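PDB 1L5A: amide synthase, which acts as an amide synthase of vibriobactin biosynthesis, a stand-alone representative of the condensation domains of nonribosomal peptide synthetases. Local coordinates for residues A[206-211]-A[357-362]; A[237-242]-A[300-305]; A[247-252]-A[391-396]; A[329-334]-A[383-388]; A[364-369]-A[395-400]. All coordinates share one frame; numbering follows the deposited sequence.

Contact 1. Residues A[206-211]-A[357-362]; sequences SHAVSL and GSAEGI
Ala208 and Ala359 meet methyl to methyl, CB to CB at 4.3 Å, and theirs is the closest pair of CA atoms between 206-211 and 357-362, at 6.5 Å. The two methyls are aimed differently. The CA-CB bond of Ala359 makes an angle of about 150° with the line to Ala208 CB, so it points almost straight at its partner, whereas the corresponding angle at Ala208 CB is about 114° and that methyl is met from its flank. Two residues earlier, Ser206 adds a polar neighbour: its OG comes within 3.8 Å of Ala359 O, too far to count as a hydrogen bond. A chi1 of 166° turns this hydroxyl to the carbonyl side of Ser206, where it faces the 357-362 loop. Ser206 and Ala208 both direct their CB toward that loop while the intervening His207 faces away, the alternation expected of an extended chain entering strand 208-214. In the fold, 357-361 is the connection from strand 348-356, an outer strand of the five-stranded sheet, to strand 362-368 of the four-stranded sheet, and this link between the two sheets passes beside the start of an edge strand of the second. Strand 374-381 runs between 208-214 and 362-368, and the side chains of both Ser206 and Ala359 also touch Asp381 at its end. The carboxylate of Asp381 accepts a hydrogen bond from His207 N, while its backbone bonds to Gly361. Ala359 gives up 43 Å² to the other segment and Ser206 34 Å², against 17 Å² for Ala208.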
# COMPACT_ATOMS: atom_id res chain seq x y z
N SER A 206 -21.44 -8.61 -37.13
CA SER A 206 -20.18 -9.32 -36.98
C SER A 206 -20.15 -10.61 -37.81
O SER A 206 -21.16 -11.29 -37.93
CB SER A 206 -19.95 -9.67 -35.52
OG SER A 206 -18.92 -10.62 -35.42
N HIS A 207 -18.99 -10.95 -38.36
CA HIS A 207 -18.81 -12.15 -39.16
C HIS A 207 -17.43 -12.68 -38.81
O HIS A 207 -16.43 -12.26 -39.39
CB HIS A 207 -18.87 -11.80 -40.66
CG HIS A 207 -18.66 -12.97 -41.58
ND1 HIS A 207 -19.69 -13.80 -41.98
CD2 HIS A 207 -17.54 -13.46 -42.15
CE1 HIS A 207 -19.21 -14.75 -42.76
NE2 HIS A 207 -17.91 -14.57 -42.89
N ALA A 208 -17.37 -13.61 -37.87
CA ALA A 208 -16.10 -14.16 -37.39
C ALA A 208 -15.49 -15.31 -38.16
O ALA A 208 -16.18 -16.21 -38.61
CB ALA A 208 -16.25 -14.57 -35.91
N VAL A 209 -14.17 -15.26 -38.31
CA VAL A 209 -13.43 -16.32 -38.98
C VAL A 209 -12.24 -16.67 -38.08
O VAL A 209 -11.75 -15.82 -37.33
CB VAL A 209 -12.94 -15.89 -40.41
CG1 VAL A 209 -14.15 -15.75 -41.34
CG2 VAL A 209 -12.15 -14.58 -40.34
N SER A 210 -11.78 -17.91 -38.14
CA SER A 210 -10.68 -18.31 -37.29
C SER A 210 -9.89 -19.52 -37.77
O SER A 210 -10.35 -20.30 -38.61
CB SER A 210 -11.19 -18.57 -35.88
OG SER A 210 -10.11 -18.78 -35.00
N LEU A 211 -8.68 -19.65 -37.23
CA LEU A 211 -7.77 -20.74 -37.56
C LEU A 211 -6.92 -21.00 -36.33
O LEU A 211 -6.55 -20.07 -35.62
CB LEU A 211 -6.87 -20.35 -38.72
CG LEU A 211 -6.54 -21.50 -39.67
CD1 LEU A 211 -7.79 -21.83 -40.48
CD2 LEU A 211 -5.38 -21.10 -40.58
N GLY A 357 -18.97 -13.23 -26.09
CA GLY A 357 -18.91 -11.87 -26.57
C GLY A 357 -18.91 -11.78 -28.07
O GLY A 357 -19.33 -12.71 -28.77
N SER A 358 -18.43 -10.65 -28.57
CA SER A 358 -18.39 -10.40 -30.00
C SER A 358 -16.98 -10.07 -30.47
O SER A 358 -16.25 -9.31 -29.81
CB SER A 358 -19.36 -9.28 -30.35
OG SER A 358 -19.30 -8.25 -29.37
N ALA A 359 -16.61 -10.64 -31.61
CA ALA A 359 -15.29 -10.43 -32.18
C ALA A 359 -15.22 -9.08 -32.89
O ALA A 359 -16.09 -8.75 -33.68
CB ALA A 359 -14.97 -11.56 -33.17
N GLU A 360 -14.19 -8.30 -32.59
CA GLU A 360 -14.03 -7.00 -33.23
C GLU A 360 -12.55 -6.87 -33.60
O GLU A 360 -11.68 -7.14 -32.79
CB GLU A 360 -14.46 -5.90 -32.26
CG GLU A 360 -15.01 -4.66 -32.94
CD GLU A 360 -15.70 -3.71 -31.96
OE1 GLU A 360 -16.61 -4.16 -31.22
OE2 GLU A 360 -15.32 -2.50 -31.92
N GLY A 361 -12.27 -6.49 -34.84
CA GLY A 361 -10.89 -6.37 -35.28
C GLY A 361 -10.25 -7.73 -35.40
O GLY A 361 -10.91 -8.71 -35.75
N ILE A 362 -8.95 -7.82 -35.16
CA ILE A 362 -8.28 -9.10 -35.21
C ILE A 362 -7.84 -9.44 -33.79
O ILE A 362 -7.47 -8.56 -33.01
CB ILE A 362 -7.08 -9.07 -36.15
CG1 ILE A 362 -6.54 -10.50 -36.33
CG2 ILE A 362 -6.01 -8.15 -35.60
CD1 ILE A 362 -5.39 -10.63 -37.28

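Contact 2. Residues A[237-242]-A[300-305]; sequences ALVALC and QAIRSL
Ile302 pushes its CD1 methyl against the side of Val239, 3.5 Å from CG1. The same methyl is 3.8 Å from Val239 CB, which places it over the branch point as well as the methyl and not merely at the end of one branch. Two torsions account for this reach: Ile302 CG1 stands beside the backbone N (chi1 -69°) and CD1 continues in an extended line from it (chi2 167°), carrying the terminal methyl across the gap between the helices. CG1 of Val239, lying on the carbonyl side of its residue, is the branch that is touched, and the two side chains cross obliquely. Both residues sit mid-helix, on helices 234-249 and 291-307 of the condensation-domain fold, whose nearest CA atoms here, Ala240 and Ile302, are 8.3 Å apart. Leu281 of strand 277-282 touches both Val239 and Ile302, and Leu258 and Ile334, from two further strands, also touch Val239. Beyond the aliphatic pair, Ile302 CD1 also passes 4.3 Å from Ala240 N, grazing the helix backbone. No hydrogen bond spans the two segments, and all three touching residues are buried. Ile302 contributes 50 Å² of the 93 Å² buried between the segments, Val239 29 Å² and Ala240 11 Å².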
# COMPACT_ATOMS: atom_id res chain seq x y z
N ALA A 237 5.39 -12.99 -21.64
CA ALA A 237 6.44 -13.21 -22.63
C ALA A 237 5.84 -13.28 -24.03
O ALA A 237 6.39 -12.70 -24.97
CB ALA A 237 7.21 -14.49 -22.33
N LEU A 238 4.73 -14.01 -24.16
CA LEU A 238 4.05 -14.14 -25.44
C LEU A 238 3.54 -12.78 -25.90
O LEU A 238 3.52 -12.49 -27.09
CB LEU A 238 2.88 -15.13 -25.34
CG LEU A 238 3.19 -16.61 -25.13
CD1 LEU A 238 1.92 -17.42 -25.23
CD2 LEU A 238 4.19 -17.09 -26.17
N VAL A 239 3.13 -11.94 -24.95
CA VAL A 239 2.62 -10.62 -25.30
C VAL A 239 3.74 -9.81 -25.91
O VAL A 239 3.53 -9.07 -26.87
CB VAL A 239 2.06 -9.88 -24.07
CG1 VAL A 239 1.74 -8.43 -24.41
CG2 VAL A 239 0.79 -10.59 -23.59
N ALA A 240 4.94 -9.98 -25.36
CA ALA A 240 6.14 -9.29 -25.84
C ALA A 240 6.48 -9.83 -27.21
O ALA A 240 6.63 -9.06 -28.16
CB ALA A 240 7.30 -9.51 -24.87
N LEU A 241 6.60 -11.16 -27.32
CA LEU A 241 6.90 -11.82 -28.59
C LEU A 241 5.86 -11.44 -29.63
O LEU A 241 6.19 -11.16 -30.78
CB LEU A 241 6.90 -13.34 -28.43
CG LEU A 241 8.16 -13.96 -27.81
CD1 LEU A 241 7.95 -15.45 -27.62
CD2 LEU A 241 9.37 -13.70 -28.72
N CYS A 242 4.59 -11.42 -29.25
CA CYS A 242 3.54 -11.05 -30.18
C CYS A 242 3.77 -9.63 -30.67
O CYS A 242 3.57 -9.34 -31.85
CB CYS A 242 2.17 -11.17 -29.52
SG CYS A 242 0.83 -10.55 -30.56
N GLN A 300 8.45 -4.81 -18.68
CA GLN A 300 8.34 -3.67 -17.78
C GLN A 300 7.19 -2.79 -18.22
O GLN A 300 6.40 -2.32 -17.39
CB GLN A 300 9.65 -2.87 -17.75
CG GLN A 300 10.86 -3.63 -17.20
CD GLN A 300 12.15 -2.80 -17.22
OE1 GLN A 300 12.17 -1.65 -16.77
NE2 GLN A 300 13.22 -3.39 -17.75
N ALA A 301 7.11 -2.56 -19.53
CA ALA A 301 6.05 -1.73 -20.10
C ALA A 301 4.71 -2.38 -19.78
O ALA A 301 3.73 -1.70 -19.43
CB ALA A 301 6.24 -1.59 -21.61
N ILE A 302 4.66 -3.70 -19.91
CA ILE A 302 3.44 -4.43 -19.62
C ILE A 302 3.10 -4.29 -18.15
O ILE A 302 1.97 -3.93 -17.79
CB ILE A 302 3.56 -5.92 -19.98
CG1 ILE A 302 3.66 -6.07 -21.50
CG2 ILE A 302 2.36 -6.68 -19.43
CD1 ILE A 302 4.09 -7.45 -21.97
N ARG A 303 4.09 -4.56 -17.30
CA ARG A 303 3.91 -4.46 -15.85
C ARG A 303 3.35 -3.10 -15.46
O ARG A 303 2.44 -2.97 -14.63
CB ARG A 303 5.24 -4.63 -15.14
CG ARG A 303 5.08 -4.67 -13.65
CD ARG A 303 4.95 -6.11 -13.27
NE ARG A 303 3.66 -6.44 -12.68
CZ ARG A 303 3.15 -7.66 -12.72
NH1 ARG A 303 3.82 -8.65 -13.31
NH2 ARG A 303 1.96 -7.89 -12.19
N SER A 304 3.94 -2.08 -16.07
CA SER A 304 3.52 -0.72 -15.83
C SER A 304 2.03 -0.60 -16.13
O SER A 304 1.32 0.13 -15.44
CB SER A 304 4.33 0.21 -16.73
OG SER A 304 3.92 1.54 -16.58
N LEU A 305 1.54 -1.32 -17.14
CA LEU A 305 0.11 -1.25 -17.48
C LEU A 305 -0.71 -1.83 -16.32
O LEU A 305 -1.72 -1.26 -15.90
CB LEU A 305 -0.19 -2.02 -18.77
CG LEU A 305 0.42 -1.56 -20.09
CD1 LEU A 305 -0.08 -2.47 -21.18
CD2 LEU A 305 0.04 -0.11 -20.42

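Contact 3. Residues A[247-252]-A[391-396]; sequences ESAEPD and QSHCER
A histidine-carboxylate hydrogen bond, His393 to Glu250, ties the C-terminal end of helix 234-249 to helix 387-409. His393 NE2 donates to Glu250 OE1 at 2.6 Å with an N-H...O angle of 159°. The oxygen lies in the imidazole plane, and the N-H approaches it nearly along the C-O axis, although the carboxylate itself is turned 50° from the ring. Glu250 is the first residue to leave helical geometry; its chain, with CG opposite the backbone N (chi1 -158°), is extended as far as CD, which brings OE1 to the ring edge, and the two side chains meet at about a right angle. The last helical residue, Ala249, sets its CB 4.0 Å from His393 CE1, obliquely to the ring. At the other ring nitrogen, ND1 is hydrogen-bonded to Tyr245 OH, one helical turn before Ala249, so both nitrogens are held and rotation of the imidazole is restricted. Tyr385 OH adds a weak hydrogen bond to Glu250 OE1. The negative carboxylate would be expected to favour a proton on NE2. The in-plane donor is typical of a histidine-carboxylate pair, here joining the residue just after helix 234-249 to helix 387-409.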
# COMPACT_ATOMS: atom_id res chain seq x y z
N GLU A 247 5.86 -6.17 -35.40
CA GLU A 247 6.78 -5.13 -35.87
C GLU A 247 6.90 -5.23 -37.39
O GLU A 247 6.94 -4.23 -38.09
CB GLU A 247 8.16 -5.28 -35.22
CG GLU A 247 9.03 -4.05 -35.37
CD GLU A 247 8.56 -2.88 -34.54
OE1 GLU A 247 7.33 -2.64 -34.47
OE2 GLU A 247 9.42 -2.18 -33.96
N SER A 248 6.96 -6.46 -37.88
CA SER A 248 7.06 -6.70 -39.31
C SER A 248 5.67 -6.91 -39.90
O SER A 248 5.28 -6.25 -40.85
CB SER A 248 7.91 -7.93 -39.58
OG SER A 248 7.29 -9.09 -39.07
N ALA A 249 4.93 -7.84 -39.30
CA ALA A 249 3.59 -8.20 -39.76
C ALA A 249 2.56 -7.08 -39.88
O ALA A 249 1.66 -7.16 -40.72
CB ALA A 249 3.03 -9.31 -38.85
N GLU A 250 2.69 -6.03 -39.08
CA GLU A 250 1.73 -4.92 -39.14
C GLU A 250 2.38 -3.69 -38.51
O GLU A 250 1.86 -3.11 -37.57
CB GLU A 250 0.44 -5.32 -38.39
CG GLU A 250 -0.82 -4.53 -38.80
CD GLU A 250 -2.12 -5.20 -38.34
OE1 GLU A 250 -2.29 -6.40 -38.64
OE2 GLU A 250 -2.96 -4.53 -37.69
N PRO A 251 3.53 -3.28 -39.05
CA PRO A 251 4.28 -2.12 -38.55
C PRO A 251 3.46 -0.85 -38.32
O PRO A 251 3.77 -0.07 -37.40
CB PRO A 251 5.35 -1.93 -39.62
CG PRO A 251 4.64 -2.37 -40.87
CD PRO A 251 3.97 -3.65 -40.40
N ASP A 252 2.44 -0.62 -39.13
CA ASP A 252 1.62 0.58 -39.00
C ASP A 252 0.67 0.59 -37.80
O ASP A 252 -0.01 1.59 -37.55
CB ASP A 252 0.84 0.80 -40.29
CG ASP A 252 1.76 0.94 -41.49
OD1 ASP A 252 2.71 1.76 -41.41
OD2 ASP A 252 1.55 0.22 -42.49
N GLN A 391 -5.80 -13.29 -43.46
CA GLN A 391 -5.18 -14.39 -44.21
C GLN A 391 -3.68 -14.37 -43.94
O GLN A 391 -3.08 -15.36 -43.51
CB GLN A 391 -5.36 -14.20 -45.73
CG GLN A 391 -6.78 -14.20 -46.27
CD GLN A 391 -7.32 -15.59 -46.56
OE1 GLN A 391 -8.46 -15.74 -46.99
NE2 GLN A 391 -6.50 -16.62 -46.32
N SER A 392 -3.08 -13.22 -44.20
CA SER A 392 -1.66 -13.01 -44.02
C SER A 392 -1.16 -13.42 -42.62
O SER A 392 -0.14 -14.10 -42.49
CB SER A 392 -1.33 -11.54 -44.31
OG SER A 392 0.06 -11.30 -44.31
N HIS A 393 -1.89 -13.00 -41.58
CA HIS A 393 -1.50 -13.33 -40.21
C HIS A 393 -1.51 -14.83 -39.99
O HIS A 393 -0.60 -15.37 -39.36
CB HIS A 393 -2.41 -12.64 -39.16
CG HIS A 393 -2.10 -11.19 -38.94
ND1 HIS A 393 -0.90 -10.76 -38.41
CD2 HIS A 393 -2.84 -10.08 -39.16
CE1 HIS A 393 -0.91 -9.44 -38.32
NE2 HIS A 393 -2.08 -9.00 -38.76
N CYS A 394 -2.52 -15.51 -40.52
CA CYS A 394 -2.58 -16.95 -40.33
C CYS A 394 -1.41 -17.70 -40.94
O CYS A 394 -1.13 -18.84 -40.58
CB CYS A 394 -3.88 -17.52 -40.88
SG CYS A 394 -5.30 -17.12 -39.88
N GLU A 395 -0.71 -17.06 -41.87
CA GLU A 395 0.43 -17.73 -42.48
C GLU A 395 1.72 -17.21 -41.86
O GLU A 395 2.66 -17.98 -41.63
CB GLU A 395 0.43 -17.50 -44.01
N ARG A 396 1.77 -15.91 -41.56
CA ARG A 396 2.97 -15.32 -41.00
C ARG A 396 3.23 -15.57 -39.49
O ARG A 396 4.36 -15.85 -39.10
CB ARG A 396 3.00 -13.81 -41.31

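Contact 4. Residues A[329-334]-A[383-388]; sequences FMSPFI and ASYPQS
Van der Waals contact between Phe329 and Ser384 accounts for most of this meeting. The outer end of the phenyl ring approaches the serine backbone, with CZ 3.2 Å from Ser384 O, and Phe329 CE1 lies 4.2 Å from Ser384 CB; the carbonyl oxygen stands obliquely to the ring. With chi1 at -176°, Phe329 CG lies beside its own carbonyl carbon, and the CZ end of the ring reaches 383-388. A looser contact follows, Ser331 OG to Tyr385 CD1 at 4.5 Å, and the tyrosine ring carries Pro386 CD 3.6 Å above one face, offset toward the rim. In the fold, 329-332 leads into strand 333-337, which pairs with strand 362-368 of the four-stranded sheet, while 383-386 links strand 374-381 of that sheet to helix 387-409, with Pro386 at the N-cap position. Polar links are indirect: no hydrogen bond joins the segments, yet both serines bind the chain at 361-362, Ser331 OG to Ile362 N, and Ser384 OG to Asp381 OD2 and to Gly361 N. Backbone bonding shapes the first segment, where Met330 is the centre of an inverse gamma turn with Ser331 N on Phe329 O at 2.7 Å, before the cis peptide preceding Pro332.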
# COMPACT_ATOMS: atom_id res chain seq x y z
N PHE A 329 -11.09 1.43 -30.82
CA PHE A 329 -11.08 0.19 -31.58
C PHE A 329 -9.97 -0.62 -30.95
O PHE A 329 -8.80 -0.43 -31.26
CB PHE A 329 -10.77 0.49 -33.04
CG PHE A 329 -10.82 -0.71 -33.93
CD1 PHE A 329 -11.99 -1.46 -34.03
CD2 PHE A 329 -9.72 -1.08 -34.71
CE1 PHE A 329 -12.07 -2.56 -34.90
CE2 PHE A 329 -9.79 -2.18 -35.58
CZ PHE A 329 -10.98 -2.93 -35.67
N MET A 330 -10.33 -1.52 -30.03
CA MET A 330 -9.29 -2.30 -29.36
C MET A 330 -8.72 -3.43 -30.21
O MET A 330 -8.91 -4.60 -29.91
CB MET A 330 -9.81 -2.82 -28.03
CG MET A 330 -10.09 -1.67 -27.07
SD MET A 330 -11.22 -2.02 -25.72
CE MET A 330 -11.92 -0.36 -25.36
N SER A 331 -8.00 -3.05 -31.26
CA SER A 331 -7.39 -4.04 -32.14
C SER A 331 -6.08 -3.51 -32.69
O SER A 331 -5.95 -2.33 -32.93
CB SER A 331 -8.34 -4.37 -33.29
OG SER A 331 -7.81 -5.42 -34.08
N PRO A 332 -5.09 -4.38 -32.87
CA PRO A 332 -5.08 -5.82 -32.60
C PRO A 332 -5.14 -6.14 -31.09
O PRO A 332 -4.71 -5.36 -30.26
CB PRO A 332 -3.78 -6.29 -33.27
CG PRO A 332 -2.90 -5.11 -33.16
CD PRO A 332 -3.84 -3.95 -33.50
N PHE A 333 -5.67 -7.31 -30.76
CA PHE A 333 -5.87 -7.70 -29.37
C PHE A 333 -5.27 -9.07 -29.05
O PHE A 333 -5.37 -10.00 -29.86
CB PHE A 333 -7.38 -7.73 -29.12
CG PHE A 333 -7.77 -7.74 -27.68
CD1 PHE A 333 -8.16 -6.56 -27.05
CD2 PHE A 333 -7.75 -8.92 -26.94
CE1 PHE A 333 -8.53 -6.57 -25.69
CE2 PHE A 333 -8.11 -8.93 -25.59
CZ PHE A 333 -8.50 -7.75 -24.97
N ILE A 334 -4.64 -9.20 -27.89
CA ILE A 334 -4.07 -10.49 -27.51
C ILE A 334 -4.70 -11.01 -26.20
O ILE A 334 -4.99 -10.25 -25.29
CB ILE A 334 -2.52 -10.43 -27.44
CG1 ILE A 334 -1.96 -11.82 -27.17
CG2 ILE A 334 -2.08 -9.47 -26.36
CD1 ILE A 334 -0.48 -11.91 -27.35
N ALA A 383 -16.31 -7.98 -40.61
CA ALA A 383 -17.11 -6.76 -40.69
C ALA A 383 -16.37 -5.55 -40.10
O ALA A 383 -16.84 -4.42 -40.20
CB ALA A 383 -18.42 -6.96 -39.96
N SER A 384 -15.22 -5.79 -39.48
CA SER A 384 -14.46 -4.70 -38.89
C SER A 384 -12.96 -4.94 -39.01
O SER A 384 -12.16 -4.32 -38.29
CB SER A 384 -14.83 -4.52 -37.41
OG SER A 384 -14.47 -5.68 -36.66
N TYR A 385 -12.56 -5.85 -39.89
CA TYR A 385 -11.15 -6.15 -40.08
C TYR A 385 -11.00 -6.82 -41.43
O TYR A 385 -11.68 -7.79 -41.73
CB TYR A 385 -10.64 -7.07 -38.97
CG TYR A 385 -9.15 -7.21 -38.99
CD1 TYR A 385 -8.33 -6.20 -38.47
CD2 TYR A 385 -8.54 -8.31 -39.59
CE1 TYR A 385 -6.93 -6.28 -38.57
CE2 TYR A 385 -7.15 -8.40 -39.69
CZ TYR A 385 -6.36 -7.37 -39.17
OH TYR A 385 -4.99 -7.45 -39.27
N PRO A 386 -10.09 -6.32 -42.28
CA PRO A 386 -9.87 -6.87 -43.62
C PRO A 386 -9.48 -8.33 -43.67
O PRO A 386 -8.50 -8.75 -43.04
CB PRO A 386 -8.79 -5.95 -44.18
CG PRO A 386 -8.04 -5.55 -42.95
CD PRO A 386 -9.13 -5.25 -41.98
N GLN A 387 -10.24 -9.11 -44.43
CA GLN A 387 -9.99 -10.53 -44.56
C GLN A 387 -8.60 -10.90 -45.04
O GLN A 387 -8.03 -11.87 -44.55
CB GLN A 387 -11.01 -11.19 -45.49
CG GLN A 387 -10.63 -12.65 -45.78
CD GLN A 387 -11.59 -13.36 -46.69
OE1 GLN A 387 -12.02 -12.81 -47.70
NE2 GLN A 387 -11.93 -14.60 -46.34
N SER A 388 -8.06 -10.16 -45.99
CA SER A 388 -6.74 -10.49 -46.51
C SER A 388 -5.68 -10.40 -45.43
O SER A 388 -4.84 -11.30 -45.31
CB SER A 388 -6.37 -9.62 -47.71
OG SER A 388 -6.42 -8.23 -47.41

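Contact 5. Residues A[364-369]-A[395-400]; sequences FTFRGS and ERFPRF
Strand 362-368 and helix 387-409 face each other with their closest CA atoms, those of Phe364 and Phe397, 9.5 Å apart, a spacing filled by aromatic side chains. This is a helix packed on one face of the four-stranded mixed sheet, within the alpha/beta fold of the condensation domain, and the helix is kinked here, since Pro398 has no N-H to bond to the preceding turn. Phe364 and Phe397 form an offset edge-to-face pair: ring centroids are 5.1 Å apart, the planes stand at 86°, and it is Phe397 that turns its edge toward the face of Phe364. The CD2-CE2 side of Phe397 does the touching. Its CD2 reaches Phe364 CD2 at 3.5 Å, and its CE2 lies 3.7 Å from Phe364 CG, so the edge lies over the CG-CD2-CE2 side of the Phe364 ring and not its centre. The CA-CB bond of Phe397 points toward the strand. Phe364 places CG beside its backbone N (chi1 -61°), and its ring also makes an edge-to-face pair with the imidazole of His393, one turn back along the same helix. Tyr245 of helix 234-249 stacks on Phe397, and Leu246 of the same helix touches Phe364. Two residues along the strand, and so on the same sheet face, Phe366 and Phe397 extend to meet each other; Phe366 CZ stands 4.1 Å from Phe397 CZ, which lies near the plane of the Phe366 ring, at its edge.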
# COMPACT_ATOMS: atom_id res chain seq x y z
N PHE A 364 -5.52 -12.30 -31.32
CA PHE A 364 -4.56 -13.39 -31.23
C PHE A 364 -4.80 -14.01 -29.87
O PHE A 364 -4.74 -13.33 -28.85
CB PHE A 364 -3.12 -12.87 -31.34
CG PHE A 364 -2.84 -12.18 -32.64
CD1 PHE A 364 -2.73 -10.79 -32.70
CD2 PHE A 364 -2.80 -12.91 -33.82
CE1 PHE A 364 -2.59 -10.14 -33.92
CE2 PHE A 364 -2.65 -12.26 -35.05
CZ PHE A 364 -2.55 -10.87 -35.10
N THR A 365 -5.09 -15.30 -29.86
CA THR A 365 -5.35 -15.97 -28.60
C THR A 365 -4.47 -17.19 -28.38
O THR A 365 -4.22 -17.98 -29.28
CB THR A 365 -6.81 -16.37 -28.50
OG1 THR A 365 -7.57 -15.23 -28.09
CG2 THR A 365 -6.99 -17.49 -27.49
N PHE A 366 -3.98 -17.31 -27.16
CA PHE A 366 -3.14 -18.44 -26.82
C PHE A 366 -3.84 -19.22 -25.72
O PHE A 366 -4.02 -18.71 -24.61
CB PHE A 366 -1.78 -17.96 -26.35
CG PHE A 366 -0.90 -17.46 -27.46
CD1 PHE A 366 -0.79 -16.10 -27.71
CD2 PHE A 366 -0.14 -18.35 -28.23
CE1 PHE A 366 0.09 -15.62 -28.72
CE2 PHE A 366 0.73 -17.89 -29.22
CZ PHE A 366 0.84 -16.52 -29.47
N ARG A 367 -4.28 -20.43 -26.04
CA ARG A 367 -4.95 -21.26 -25.05
C ARG A 367 -4.10 -22.47 -24.75
O ARG A 367 -3.56 -23.12 -25.65
CB ARG A 367 -6.35 -21.67 -25.51
CG ARG A 367 -6.60 -21.63 -27.02
CD ARG A 367 -8.02 -22.08 -27.40
NE ARG A 367 -8.12 -23.53 -27.46
CZ ARG A 367 -7.71 -24.26 -28.50
NH1 ARG A 367 -7.20 -23.67 -29.57
NH2 ARG A 367 -7.79 -25.59 -28.45
N GLY A 368 -3.96 -22.76 -23.46
CA GLY A 368 -3.17 -23.90 -23.04
C GLY A 368 -1.99 -23.49 -22.17
O GLY A 368 -2.06 -22.51 -21.42
N SER A 369 -0.90 -24.23 -22.30
CA SER A 369 0.28 -23.97 -21.50
C SER A 369 1.52 -24.62 -22.09
O SER A 369 1.48 -25.77 -22.53
CB SER A 369 0.04 -24.51 -20.09
OG SER A 369 1.23 -24.51 -19.33
N GLU A 395 -0.71 -17.06 -41.87
CA GLU A 395 0.43 -17.73 -42.48
C GLU A 395 1.72 -17.21 -41.86
O GLU A 395 2.66 -17.98 -41.63
CB GLU A 395 0.43 -17.50 -44.01
N ARG A 396 1.77 -15.91 -41.56
CA ARG A 396 2.97 -15.32 -41.00
C ARG A 396 3.23 -15.57 -39.49
O ARG A 396 4.36 -15.85 -39.10
CB ARG A 396 3.00 -13.81 -41.31
N PHE A 397 2.20 -15.49 -38.66
CA PHE A 397 2.43 -15.69 -37.23
C PHE A 397 3.04 -17.06 -36.96
O PHE A 397 4.09 -17.16 -36.32
CB PHE A 397 1.13 -15.50 -36.42
CG PHE A 397 1.35 -14.91 -35.03
CD1 PHE A 397 2.62 -14.89 -34.45
CD2 PHE A 397 0.28 -14.39 -34.32
CE1 PHE A 397 2.81 -14.35 -33.16
CE2 PHE A 397 0.46 -13.86 -33.04
CZ PHE A 397 1.73 -13.84 -32.46
N PRO A 398 2.41 -18.15 -37.45
CA PRO A 398 2.99 -19.48 -37.20
C PRO A 398 4.44 -19.59 -37.66
O PRO A 398 5.27 -20.20 -36.98
CB PRO A 398 2.06 -20.41 -37.97
CG PRO A 398 0.72 -19.73 -37.79
CD PRO A 398 1.08 -18.27 -38.06
N ARG A 399 4.74 -18.99 -38.81
CA ARG A 399 6.09 -19.02 -39.35
C ARG A 399 7.01 -18.31 -38.36
O ARG A 399 8.13 -18.78 -38.09
CB ARG A 399 6.13 -18.33 -40.73
N PHE A 400 6.53 -17.20 -37.81
CA PHE A 400 7.29 -16.42 -36.84
C PHE A 400 7.83 -17.32 -35.74
O PHE A 400 8.98 -17.18 -35.33
CB PHE A 400 6.41 -15.34 -36.21
CG PHE A 400 7.11 -14.55 -35.12
CD1 PHE A 400 7.88 -13.44 -35.43
CD2 PHE A 400 7.01 -14.95 -33.78
CE1 PHE A 400 8.54 -12.73 -34.43
CE2 PHE A 400 7.67 -14.25 -32.77
CZ PHE A 400 8.44 -13.14 -33.10

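Contacts 1, 4 and 5 all reach the four-stranded sheet. Contacts 1 and 4 lie closest, centres 8 Å apart, and are joined directly because Ser331 and Ser384 hold the backbone at 361-362. Helix 387-409 begins in contact 4 and continues through contact 3 into contact 5; the centre of contact 3 lies 12 Å from theirs, and it shares Glu395 and Arg396 with contact 5. Helix 234-249 carries contacts 2 and 3, centres 19 Å apart. Along the chain, contact 2 is nested within the loop closed by contact 1, and contact 4 within that of contact 3, while contacts 1 and 3 interleave. Contacts 1, 3, 4 and 5 thus gather around one sheet and helix 387-409, which contact 2 touches through Ile334 and Phe366.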